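Local coordinates for pectate lyase 47 (Bacillus sp. TS-47, PDB 1VBL), which probably cleaves pectate, the polygalacturonate backbone of pectin, by calcium-dependent elimination, as a thermostable secreted member of polysaccharide lyase family 1, at residues A25-P29 / Q30-V34; A404-K407 / A408-A412; A143-G147 / G148-I152; F207-D211 / H212-S216; Q76-P80 / D81-D85. One frame throughout, in Å; residues are numbered along the deposited sequence.

Interaction 1: A25-P29 / Q30-V34; sequences AMASP and QNVFV
Gln30 folds back over the residues that precede it, Ser28 and Pro29, in a tight turn leading into a strand. Its CG sits between the backbone N and the carbonyl carbon (chi1 46°), and a bend at the next bond brings the amide over Ser28. Atom by atom, Gln30 CB stays near the backbone of the proline, 3.7 Å from Pro29 C. CG then lies 3.9 Å from Ser28 CB, and CD of Gln30 closes on the same Ser28 CB at 3.5 Å. At the tip the two amide atoms part: OE1 of Gln30 is pressed against the proline ring, 3.0 Å from Pro29 CG, whereas NE2 remains on the Ser28 side. The two side chains of Pro29 and Gln30 thus run side by side.

The backbone evidence for the turn is the bond from Asn31 N to Ser28 O, 2.7 Å; the backbone angles of Pro29 and Gln30 fit a type I beta turn. Water 1 joins the ends again, donating to Asn31 OD1 and accepting from Ser28 N. Val32 CG2 packs 3.6 Å from Ser28 O.

The turn opens directly into strand 32-35, which runs parallel to strand 59-63: Asn31 and Phe33 both bond to the backbone of Ile60, Ala27 also rests on Ile60, and Val32 lies against Tyr62.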
# COMPACT_ATOMS: atom_id res chain seq x y z
N ALA A 25 9.51 -5.66 -20.13
CA ALA A 25 9.10 -6.55 -21.22
C ALA A 25 10.09 -6.64 -22.38
O ALA A 25 10.27 -7.72 -22.95
CB ALA A 25 7.72 -6.13 -21.73
N MET A 26 10.71 -5.52 -22.74
CA MET A 26 11.66 -5.50 -23.85
C MET A 26 13.08 -5.91 -23.44
O MET A 26 14.04 -5.61 -24.15
CB MET A 26 11.72 -4.10 -24.49
CG MET A 26 10.43 -3.67 -25.16
SD MET A 26 10.56 -2.00 -25.86
CE MET A 26 11.16 -2.37 -27.51
N ALA A 27 13.20 -6.58 -22.30
CA ALA A 27 14.50 -7.01 -21.80
C ALA A 27 15.19 -8.02 -22.70
O ALA A 27 14.54 -8.90 -23.27
CB ALA A 27 14.36 -7.58 -20.40
N SER A 28 16.51 -7.90 -22.82
CA SER A 28 17.30 -8.83 -23.61
C SER A 28 17.34 -10.14 -22.82
O SER A 28 17.26 -10.12 -21.59
CB SER A 28 18.73 -8.31 -23.79
OG SER A 28 18.73 -7.01 -24.35
N PRO A 29 17.47 -11.28 -23.50
CA PRO A 29 17.51 -12.57 -22.81
C PRO A 29 18.52 -12.64 -21.66
O PRO A 29 18.33 -13.40 -20.71
CB PRO A 29 17.81 -13.57 -23.93
CG PRO A 29 18.46 -12.73 -24.99
CD PRO A 29 17.66 -11.46 -24.95
N GLN A 30 19.58 -11.84 -21.74
CA GLN A 30 20.60 -11.83 -20.70
C GLN A 30 20.15 -11.02 -19.48
O GLN A 30 20.78 -11.06 -18.42
CB GLN A 30 21.92 -11.27 -21.23
CG GLN A 30 21.77 -9.99 -22.05
CD GLN A 30 21.62 -10.27 -23.54
OE1 GLN A 30 20.80 -11.10 -23.95
NE2 GLN A 30 22.41 -9.58 -24.35
N ASN A 31 19.05 -10.30 -19.63
CA ASN A 31 18.52 -9.48 -18.55
C ASN A 31 17.21 -10.01 -17.98
O ASN A 31 16.40 -9.27 -17.43
CB ASN A 31 18.35 -8.04 -19.05
CG ASN A 31 19.68 -7.34 -19.24
OD1 ASN A 31 19.84 -6.50 -20.13
ND2 ASN A 31 20.65 -7.69 -18.41
N VAL A 32 17.03 -11.32 -18.11
CA VAL A 32 15.86 -12.01 -17.58
C VAL A 32 16.43 -12.91 -16.50
O VAL A 32 17.22 -13.81 -16.78
CB VAL A 32 15.17 -12.87 -18.65
CG1 VAL A 32 13.98 -13.60 -18.05
CG2 VAL A 32 14.72 -12.00 -19.81
N PHE A 33 16.03 -12.67 -15.25
CA PHE A 33 16.56 -13.45 -14.14
C PHE A 33 15.53 -14.24 -13.35
O PHE A 33 14.33 -13.97 -13.41
CB PHE A 33 17.30 -12.53 -13.16
CG PHE A 33 18.20 -11.52 -13.81
CD1 PHE A 33 17.67 -10.37 -14.39
CD2 PHE A 33 19.58 -11.71 -13.83
CE1 PHE A 33 18.51 -9.43 -14.99
CE2 PHE A 33 20.42 -10.77 -14.42
CZ PHE A 33 19.88 -9.63 -15.00
N VAL A 34 16.03 -15.22 -12.61
CA VAL A 34 15.22 -16.03 -11.73
C VAL A 34 15.95 -15.90 -10.40
O VAL A 34 17.12 -16.27 -10.29
CB VAL A 34 15.18 -17.51 -12.15
CG1 VAL A 34 14.37 -18.31 -11.15
CG2 VAL A 34 14.58 -17.63 -13.55
O HOH W 1 17.65 -5.44 -21.50
O HOH W 2 17.38 -15.33 -19.43

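Interaction 2: A404-K407 / A408-A412; sequences ALVK and AKAGA
Ala404, Leu405 and Val406 offer their carbonyls to the amides of Ala408, Lys409 and Ala410, three successive i to i+4 bonds that define the closing turn of an alpha helix. The middle one, from Lys409 N to Leu405 O, is 2.9 Å long. Ala408 N also makes a weak second bond to Leu405 O.

On one flank the side chains of Leu405 and Lys409 cross obliquely. Leu405 CG stands anti to the backbone N (chi1 179°), and this torsion together with chi2 (62°) brings CD1 alongside the lysine chain; the bend of Lys409 at chi3 (-54°) sets CE only 3.3 Å from Leu405 CD1, tighter than ordinary van der Waals contact. This helix, 402-409, lies against the parallel beta-helix of the pectate lyase fold, with Leu405 on His276, and Val406 on both Tyr278 and Tyr300.

On that inward face Val406 CG1 packs 3.8 Å from Ala410 CB, and both residues are buried. Ala410 is where helical backbone angles end. Its carbonyl is nevertheless tied back: water 3 donates to Lys407 O at 2.8 Å and to Ala410 O at 2.9 Å, and Asn414 ND2 bonds to Ala410 O as well. Past the helix, Gly411 pairs by its backbone with Tyr245, and Ala412 N bonds to Thr206 OG1.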
# COMPACT_ATOMS: atom_id res chain seq x y z
N ALA A 404 -18.10 -12.14 -6.87
CA ALA A 404 -17.71 -13.42 -7.45
C ALA A 404 -16.44 -13.29 -8.29
O ALA A 404 -15.52 -14.09 -8.18
CB ALA A 404 -18.85 -13.98 -8.29
N LEU A 405 -16.40 -12.25 -9.12
CA LEU A 405 -15.26 -12.02 -9.99
C LEU A 405 -13.96 -11.74 -9.22
O LEU A 405 -12.93 -12.37 -9.47
CB LEU A 405 -15.54 -10.84 -10.92
CG LEU A 405 -14.40 -10.47 -11.86
CD1 LEU A 405 -14.11 -11.65 -12.79
CD2 LEU A 405 -14.76 -9.23 -12.66
N VAL A 406 -14.02 -10.79 -8.29
CA VAL A 406 -12.85 -10.42 -7.51
C VAL A 406 -12.38 -11.57 -6.62
O VAL A 406 -11.18 -11.83 -6.53
CB VAL A 406 -13.14 -9.17 -6.64
CG1 VAL A 406 -11.96 -8.86 -5.73
CG2 VAL A 406 -13.41 -7.97 -7.55
N LYS A 407 -13.30 -12.26 -5.96
CA LYS A 407 -12.91 -13.37 -5.11
C LYS A 407 -12.21 -14.46 -5.91
O LYS A 407 -11.28 -15.11 -5.43
CB LYS A 407 -14.13 -13.94 -4.37
CG LYS A 407 -14.64 -13.02 -3.28
CD LYS A 407 -15.69 -13.68 -2.39
CE LYS A 407 -17.03 -13.81 -3.09
NZ LYS A 407 -18.10 -14.21 -2.14
N ALA A 408 -12.63 -14.64 -7.15
CA ALA A 408 -12.06 -15.67 -8.01
C ALA A 408 -10.75 -15.31 -8.70
O ALA A 408 -9.88 -16.17 -8.86
CB ALA A 408 -13.08 -16.10 -9.06
N LYS A 409 -10.58 -14.05 -9.10
CA LYS A 409 -9.39 -13.65 -9.83
C LYS A 409 -8.36 -12.74 -9.16
O LYS A 409 -7.23 -12.64 -9.64
CB LYS A 409 -9.80 -13.00 -11.15
CG LYS A 409 -10.81 -13.82 -11.96
CD LYS A 409 -10.76 -13.46 -13.44
CE LYS A 409 -10.94 -11.97 -13.68
NZ LYS A 409 -10.85 -11.63 -15.13
N ALA A 410 -8.72 -12.08 -8.07
CA ALA A 410 -7.77 -11.19 -7.41
C ALA A 410 -6.72 -11.94 -6.60
O ALA A 410 -6.98 -13.03 -6.09
CB ALA A 410 -8.52 -10.21 -6.50
N GLY A 411 -5.53 -11.36 -6.52
CA GLY A 411 -4.47 -11.96 -5.73
C GLY A 411 -3.41 -12.78 -6.42
O GLY A 411 -3.56 -13.20 -7.57
N ALA A 412 -2.31 -13.00 -5.70
CA ALA A 412 -1.20 -13.78 -6.21
C ALA A 412 -1.67 -15.22 -6.43
O ALA A 412 -2.50 -15.74 -5.67
CB ALA A 412 -0.04 -13.75 -5.23
O HOH W 3 -9.16 -13.64 -4.31

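Interaction 3: A143-G147 / G148-I152; sequences AKIKG and GGFLI
Ile145 and Phe150 face one another across a sharp corner at Gly147 and Gly148, and their meeting is light: Ile145 CD1 stops 4.3 Å from Phe150 CZ, approaching the ring at a slant. The other branch of the isoleucine, CG2, is anti to the backbone N and lies toward Gly148, 4.1 Å from its O.

The closely fitted part is the corner itself. Gly147 has a positive phi (69°), which suits a residue without a side chain. The run from Gly148 to Phe150 is turned 129° from that of Ile145 to Gly147. This is a corner between faces of the parallel beta-helix: strand 144-146 pairs with strands 66-68 and 164-166, whereas strand 149-153 belongs to another parallel sheet, between 127-129 and 192-195. Ile145 accordingly lies in line with Ile67 and Phe165 of the adjoining coils, and Phe150 packs on Val128, with Ile145 and Phe150 themselves buried.

The partly exposed side is different. Lys146 points away from the corner, its side chain no nearer than 5.5 Å to residues 148-152, and lies along Thr66, Asp68 and Glu166 of the neighbouring strands.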
# COMPACT_ATOMS: atom_id res chain seq x y z
N ALA A 143 5.09 -17.55 -4.93
CA ALA A 143 6.13 -16.53 -4.93
C ALA A 143 5.81 -15.64 -3.74
O ALA A 143 4.68 -15.16 -3.60
CB ALA A 143 6.09 -15.72 -6.22
N LYS A 144 6.79 -15.41 -2.87
CA LYS A 144 6.57 -14.59 -1.69
C LYS A 144 7.74 -13.68 -1.33
O LYS A 144 8.90 -14.03 -1.55
CB LYS A 144 6.27 -15.48 -0.47
CG LYS A 144 5.10 -16.43 -0.64
CD LYS A 144 4.90 -17.27 0.62
CE LYS A 144 3.74 -18.24 0.46
NZ LYS A 144 3.57 -19.09 1.68
N ILE A 145 7.41 -12.52 -0.80
CA ILE A 145 8.40 -11.54 -0.35
C ILE A 145 8.02 -11.25 1.10
O ILE A 145 6.86 -10.95 1.40
CB ILE A 145 8.32 -10.23 -1.16
CG1 ILE A 145 8.95 -10.42 -2.55
CG2 ILE A 145 9.03 -9.10 -0.41
CD1 ILE A 145 10.46 -10.57 -2.53
N LYS A 146 8.99 -11.35 2.01
CA LYS A 146 8.71 -11.08 3.42
C LYS A 146 9.86 -10.31 4.05
O LYS A 146 10.97 -10.29 3.53
CB LYS A 146 8.51 -12.39 4.19
CG LYS A 146 7.49 -13.34 3.59
CD LYS A 146 7.22 -14.54 4.49
CE LYS A 146 8.48 -15.34 4.81
NZ LYS A 146 9.39 -14.63 5.76
N GLY A 147 9.58 -9.68 5.19
CA GLY A 147 10.60 -8.94 5.92
C GLY A 147 11.13 -7.67 5.29
O GLY A 147 12.00 -7.02 5.87
N GLY A 148 10.61 -7.30 4.13
CA GLY A 148 11.06 -6.09 3.47
C GLY A 148 10.04 -5.62 2.45
O GLY A 148 8.92 -6.11 2.43
N GLY A 149 10.43 -4.68 1.61
CA GLY A 149 9.52 -4.17 0.61
C GLY A 149 10.27 -3.57 -0.56
O GLY A 149 11.49 -3.42 -0.52
N PHE A 150 9.54 -3.22 -1.62
CA PHE A 150 10.15 -2.62 -2.79
C PHE A 150 10.00 -1.11 -2.74
O PHE A 150 8.92 -0.60 -2.45
CB PHE A 150 9.52 -3.15 -4.08
CG PHE A 150 9.94 -4.54 -4.44
CD1 PHE A 150 11.29 -4.83 -4.63
CD2 PHE A 150 9.00 -5.55 -4.58
CE1 PHE A 150 11.70 -6.12 -4.96
CE2 PHE A 150 9.39 -6.84 -4.91
CZ PHE A 150 10.74 -7.13 -5.11
N LEU A 151 11.09 -0.42 -3.03
CA LEU A 151 11.10 1.03 -3.05
C LEU A 151 11.18 1.45 -4.51
O LEU A 151 12.22 1.31 -5.16
CB LEU A 151 12.32 1.56 -2.28
CG LEU A 151 12.16 2.82 -1.43
CD1 LEU A 151 11.17 2.56 -0.31
CD2 LEU A 151 13.51 3.22 -0.85
N ILE A 152 10.06 1.95 -5.03
CA ILE A 152 10.00 2.40 -6.42
C ILE A 152 10.12 3.91 -6.32
O ILE A 152 9.12 4.63 -6.28
CB ILE A 152 8.65 1.99 -7.05
CG1 ILE A 152 8.45 0.48 -6.89
CG2 ILE A 152 8.63 2.36 -8.53
CD1 ILE A 152 7.10 -0.02 -7.39

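Interaction 4: F207-D211 / H212-S216; sequences FTDGD and HPDRS
Asp209 and His212 close a type II' beta turn at the end of strand 200-208 of the parallel beta-helix, the bond from His212 N to Asp209 O being 3.0 Å. Gly210 takes the positive phi (48°) that such a turn requires at its second position. An ST turn overlaps its start: Thr208 OG1 accepts from Gly210 N.

The backbone turn brings Asp209 CB to 4.1 Å from Pro213 CA. With CG placed beside the backbone N (chi1 -77°), the Asp209 carboxylate reaches toward that of Asp214. The two carboxylate planes are 60° apart, and Asp209 OD2 lies 3.8 Å from Asp214 OD1. Repulsion between the like groups is probably eased by water 4, which donates to Asp209 OD2 and to Asp214 OD2, and by two histidines: His251 ND1 bonds to Asp209 OD1, His228 ND1 to Asp214 OD1. The site is some 12 Å from the bound calcium ion, measured from the Asp209 side chain.

Further along the turn, the His212 ring has Asp211 O over one face, 3.2 Å from ND1 but too poorly angled for a bond. Pro213 CD rests 3.5 Å from Gly210 O. The Arg215 guanidinium takes Asp214 CB on one face and makes a cation-pi contact with Tyr309. Pro213 O is gripped twice by Ser216, through its backbone N at 2.8 Å and through OG, which donates in the carbonyl plane at 2.7 Å from Pro213 O.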
# COMPACT_ATOMS: atom_id res chain seq x y z
N PHE A 207 -1.37 -8.87 -0.40
CA PHE A 207 -0.72 -8.14 0.68
C PHE A 207 -1.37 -8.55 1.98
O PHE A 207 -2.59 -8.50 2.12
CB PHE A 207 -0.90 -6.63 0.46
CG PHE A 207 -0.26 -6.12 -0.79
CD1 PHE A 207 1.05 -5.63 -0.77
CD2 PHE A 207 -0.95 -6.13 -2.00
CE1 PHE A 207 1.66 -5.16 -1.94
CE2 PHE A 207 -0.35 -5.66 -3.17
CZ PHE A 207 0.95 -5.18 -3.14
N THR A 208 -0.55 -8.98 2.95
CA THR A 208 -1.07 -9.42 4.24
C THR A 208 -0.01 -9.28 5.32
O THR A 208 1.18 -9.33 5.02
CB THR A 208 -1.50 -10.90 4.20
OG1 THR A 208 -1.98 -11.30 5.49
CG2 THR A 208 -0.31 -11.79 3.81
N ASP A 209 -0.43 -9.09 6.56
CA ASP A 209 0.54 -9.01 7.65
C ASP A 209 0.96 -10.45 7.97
O ASP A 209 1.90 -10.68 8.73
CB ASP A 209 -0.06 -8.32 8.88
CG ASP A 209 -0.13 -6.81 8.71
OD1 ASP A 209 0.34 -6.30 7.67
OD2 ASP A 209 -0.66 -6.12 9.62
N GLY A 210 0.26 -11.40 7.35
CA GLY A 210 0.57 -12.82 7.52
C GLY A 210 0.76 -13.36 8.92
O GLY A 210 -0.11 -13.23 9.77
N ASP A 211 1.92 -13.98 9.15
CA ASP A 211 2.25 -14.57 10.44
C ASP A 211 2.53 -13.55 11.55
O ASP A 211 2.80 -13.94 12.69
CB ASP A 211 3.45 -15.51 10.32
CG ASP A 211 3.16 -16.72 9.45
OD1 ASP A 211 2.01 -17.18 9.45
OD2 ASP A 211 4.09 -17.21 8.77
N HIS A 212 2.45 -12.26 11.23
CA HIS A 212 2.71 -11.24 12.24
C HIS A 212 1.63 -10.17 12.32
O HIS A 212 1.90 -8.99 12.09
CB HIS A 212 4.07 -10.59 11.99
CG HIS A 212 5.20 -11.57 11.95
ND1 HIS A 212 5.55 -12.33 13.05
CD2 HIS A 212 6.00 -11.97 10.94
CE1 HIS A 212 6.53 -13.15 12.71
NE2 HIS A 212 6.82 -12.96 11.44
N PRO A 213 0.39 -10.56 12.65
CA PRO A 213 -0.70 -9.59 12.75
C PRO A 213 -0.42 -8.61 13.89
O PRO A 213 0.24 -8.98 14.87
CB PRO A 213 -1.91 -10.48 13.02
CG PRO A 213 -1.33 -11.61 13.80
CD PRO A 213 -0.06 -11.91 13.03
N ASP A 214 -0.91 -7.38 13.76
CA ASP A 214 -0.67 -6.36 14.78
C ASP A 214 -1.04 -6.85 16.17
O ASP A 214 -0.43 -6.46 17.16
CB ASP A 214 -1.46 -5.09 14.46
CG ASP A 214 -0.93 -4.37 13.23
OD1 ASP A 214 0.28 -4.48 12.96
OD2 ASP A 214 -1.73 -3.68 12.55
N ARG A 215 -2.05 -7.71 16.24
CA ARG A 215 -2.54 -8.26 17.49
C ARG A 215 -1.47 -9.01 18.26
O ARG A 215 -1.52 -9.11 19.49
CB ARG A 215 -3.73 -9.19 17.21
CG ARG A 215 -4.81 -8.54 16.35
CD ARG A 215 -4.28 -8.13 14.96
NE ARG A 215 -4.96 -6.95 14.43
CZ ARG A 215 -5.04 -5.79 15.07
NH1 ARG A 215 -4.48 -5.64 16.26
NH2 ARG A 215 -5.68 -4.77 14.51
N SER A 216 -0.49 -9.54 17.54
CA SER A 216 0.59 -10.30 18.15
C SER A 216 1.81 -9.44 18.47
O SER A 216 2.78 -9.93 19.06
CB SER A 216 1.02 -11.43 17.22
OG SER A 216 1.64 -10.91 16.05
O HOH W 4 -0.98 -3.45 9.97

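Interaction 5: Q76-P80 / D81-D85; sequences QPVGP and DFYKD
Phe82 receives Val78 CG1 over one face of its ring, a CH-pi contact in which the methyl lies 3.8 Å from the Phe82 ring centroid and 17° off the normal; Tyr83 CD2 sits in plane at the edge of the same ring. These flat groups meet at the start of a short, weakly bonded helix, 80-83. The Tyr83 ring has Phe82 CD2 over one face, offset toward the rim, and Pro80 CA at its edge. Val78 serves both rings, since its second methyl, CG2, slants toward the tyrosine end, 3.5 Å from Tyr83 OH.

In the backbone, Gly79 O accepts from Phe82 N at 3.0 Å, and Pro80 O accepts from Lys84 N at 2.8 Å, plus a weak bond from Tyr83 N. Phe82 CG is anti to the amide nitrogen (chi1 177°), which turns the ring back over Val78, with the two CB atoms, Val78 CB and Phe82 CB, 3.6 Å apart. Replacing Phe82 by the single methyl of an alanine is likely to leave Val78 CG1 with no ring face to rest on and to deprive Lys121 of its cation-pi partner.

The turn lies against helix 110-126, where Phe82 and Tyr83 both touch Arg125, and Lys121 NZ also bonds to Phe82 O. Asp85 continues this attachment through a salt bridge to Arg117. At the helix start, water 5 accepts from Gly79 N and donates to Asp81 OD1, 2.7 Å from that oxygen.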
# COMPACT_ATOMS: atom_id res chain seq x y z
N GLN A 76 21.24 -15.39 5.59
CA GLN A 76 20.78 -15.99 6.84
C GLN A 76 19.90 -14.98 7.57
O GLN A 76 20.22 -13.79 7.63
CB GLN A 76 21.96 -16.38 7.72
CG GLN A 76 22.80 -17.53 7.18
CD GLN A 76 21.95 -18.69 6.70
OE1 GLN A 76 21.55 -18.75 5.53
NE2 GLN A 76 21.65 -19.61 7.60
N PRO A 77 18.77 -15.44 8.13
CA PRO A 77 17.87 -14.54 8.85
C PRO A 77 18.53 -13.79 10.01
O PRO A 77 19.34 -14.36 10.75
CB PRO A 77 16.75 -15.47 9.32
CG PRO A 77 17.45 -16.80 9.46
CD PRO A 77 18.30 -16.83 8.22
N VAL A 78 18.20 -12.51 10.15
CA VAL A 78 18.76 -11.70 11.22
C VAL A 78 17.63 -11.14 12.08
O VAL A 78 16.50 -10.99 11.61
CB VAL A 78 19.60 -10.51 10.66
CG1 VAL A 78 20.73 -11.04 9.80
CG2 VAL A 78 18.71 -9.57 9.85
N GLY A 79 17.95 -10.85 13.33
CA GLY A 79 16.95 -10.31 14.24
C GLY A 79 17.29 -8.88 14.59
O GLY A 79 18.24 -8.31 14.06
N PRO A 80 16.52 -8.25 15.49
CA PRO A 80 16.80 -6.86 15.86
C PRO A 80 18.21 -6.65 16.41
O PRO A 80 18.78 -5.57 16.27
CB PRO A 80 15.71 -6.55 16.89
CG PRO A 80 15.32 -7.90 17.43
CD PRO A 80 15.34 -8.77 16.21
N ASP A 81 18.79 -7.69 17.00
CA ASP A 81 20.13 -7.60 17.56
C ASP A 81 21.16 -7.24 16.48
O ASP A 81 22.14 -6.54 16.74
CB ASP A 81 20.51 -8.92 18.24
CG ASP A 81 20.52 -10.10 17.29
OD1 ASP A 81 19.59 -10.23 16.47
OD2 ASP A 81 21.46 -10.93 17.38
N PHE A 82 20.92 -7.73 15.27
CA PHE A 82 21.79 -7.48 14.13
C PHE A 82 21.79 -5.99 13.77
O PHE A 82 22.82 -5.42 13.42
CB PHE A 82 21.31 -8.31 12.93
CG PHE A 82 22.09 -8.08 11.67
CD1 PHE A 82 23.23 -8.83 11.39
CD2 PHE A 82 21.67 -7.14 10.74
CE1 PHE A 82 23.94 -8.64 10.20
CE2 PHE A 82 22.37 -6.94 9.55
CZ PHE A 82 23.51 -7.69 9.28
N TYR A 83 20.62 -5.37 13.87
CA TYR A 83 20.47 -3.96 13.53
C TYR A 83 20.70 -2.97 14.66
O TYR A 83 21.01 -1.81 14.41
CB TYR A 83 19.07 -3.71 12.97
CG TYR A 83 18.70 -4.53 11.77
CD1 TYR A 83 17.71 -5.51 11.85
CD2 TYR A 83 19.29 -4.29 10.53
CE1 TYR A 83 17.31 -6.23 10.72
CE2 TYR A 83 18.90 -5.01 9.39
CZ TYR A 83 17.90 -5.97 9.50
OH TYR A 83 17.50 -6.65 8.39
N LYS A 84 20.53 -3.43 15.89
CA LYS A 84 20.63 -2.57 17.07
C LYS A 84 21.92 -1.76 17.25
O LYS A 84 23.03 -2.30 17.25
CB LYS A 84 20.37 -3.40 18.33
CG LYS A 84 20.11 -2.55 19.57
CD LYS A 84 19.85 -3.40 20.81
CE LYS A 84 21.13 -3.98 21.39
NZ LYS A 84 22.09 -2.91 21.82
N ASP A 85 21.74 -0.45 17.40
CA ASP A 85 22.85 0.47 17.63
C ASP A 85 23.40 0.16 19.03
O ASP A 85 22.64 -0.19 19.93
CB ASP A 85 22.35 1.91 17.57
CG ASP A 85 23.46 2.93 17.75
OD1 ASP A 85 24.14 3.27 16.76
OD2 ASP A 85 23.65 3.40 18.90
O HOH W 5 20.40 -11.53 14.19

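In the fold
All five contacts are local turns, corners or helix ends set around one parallel beta-helix, and none touches another. Interactions 3 and 4 lie nearest the calcium site of Asp190, Asp229 and Asp233: their centres are 15 Å apart, and the side chains of Phe150 and Asp209 are each about 12 Å from the ion, so neither binds it. Interaction 2 comes within about 5 Å of interaction 3 and about 7 Å of interaction 4 at nearest atoms. Interaction 5 stands on the periphery, about 6 Å from interaction 3 at nearest atoms, while interaction 1 is outlying, its centre 34 Å from those of interactions 4 and 5; interactions 1, 2 and 5 are all away from the calcium site.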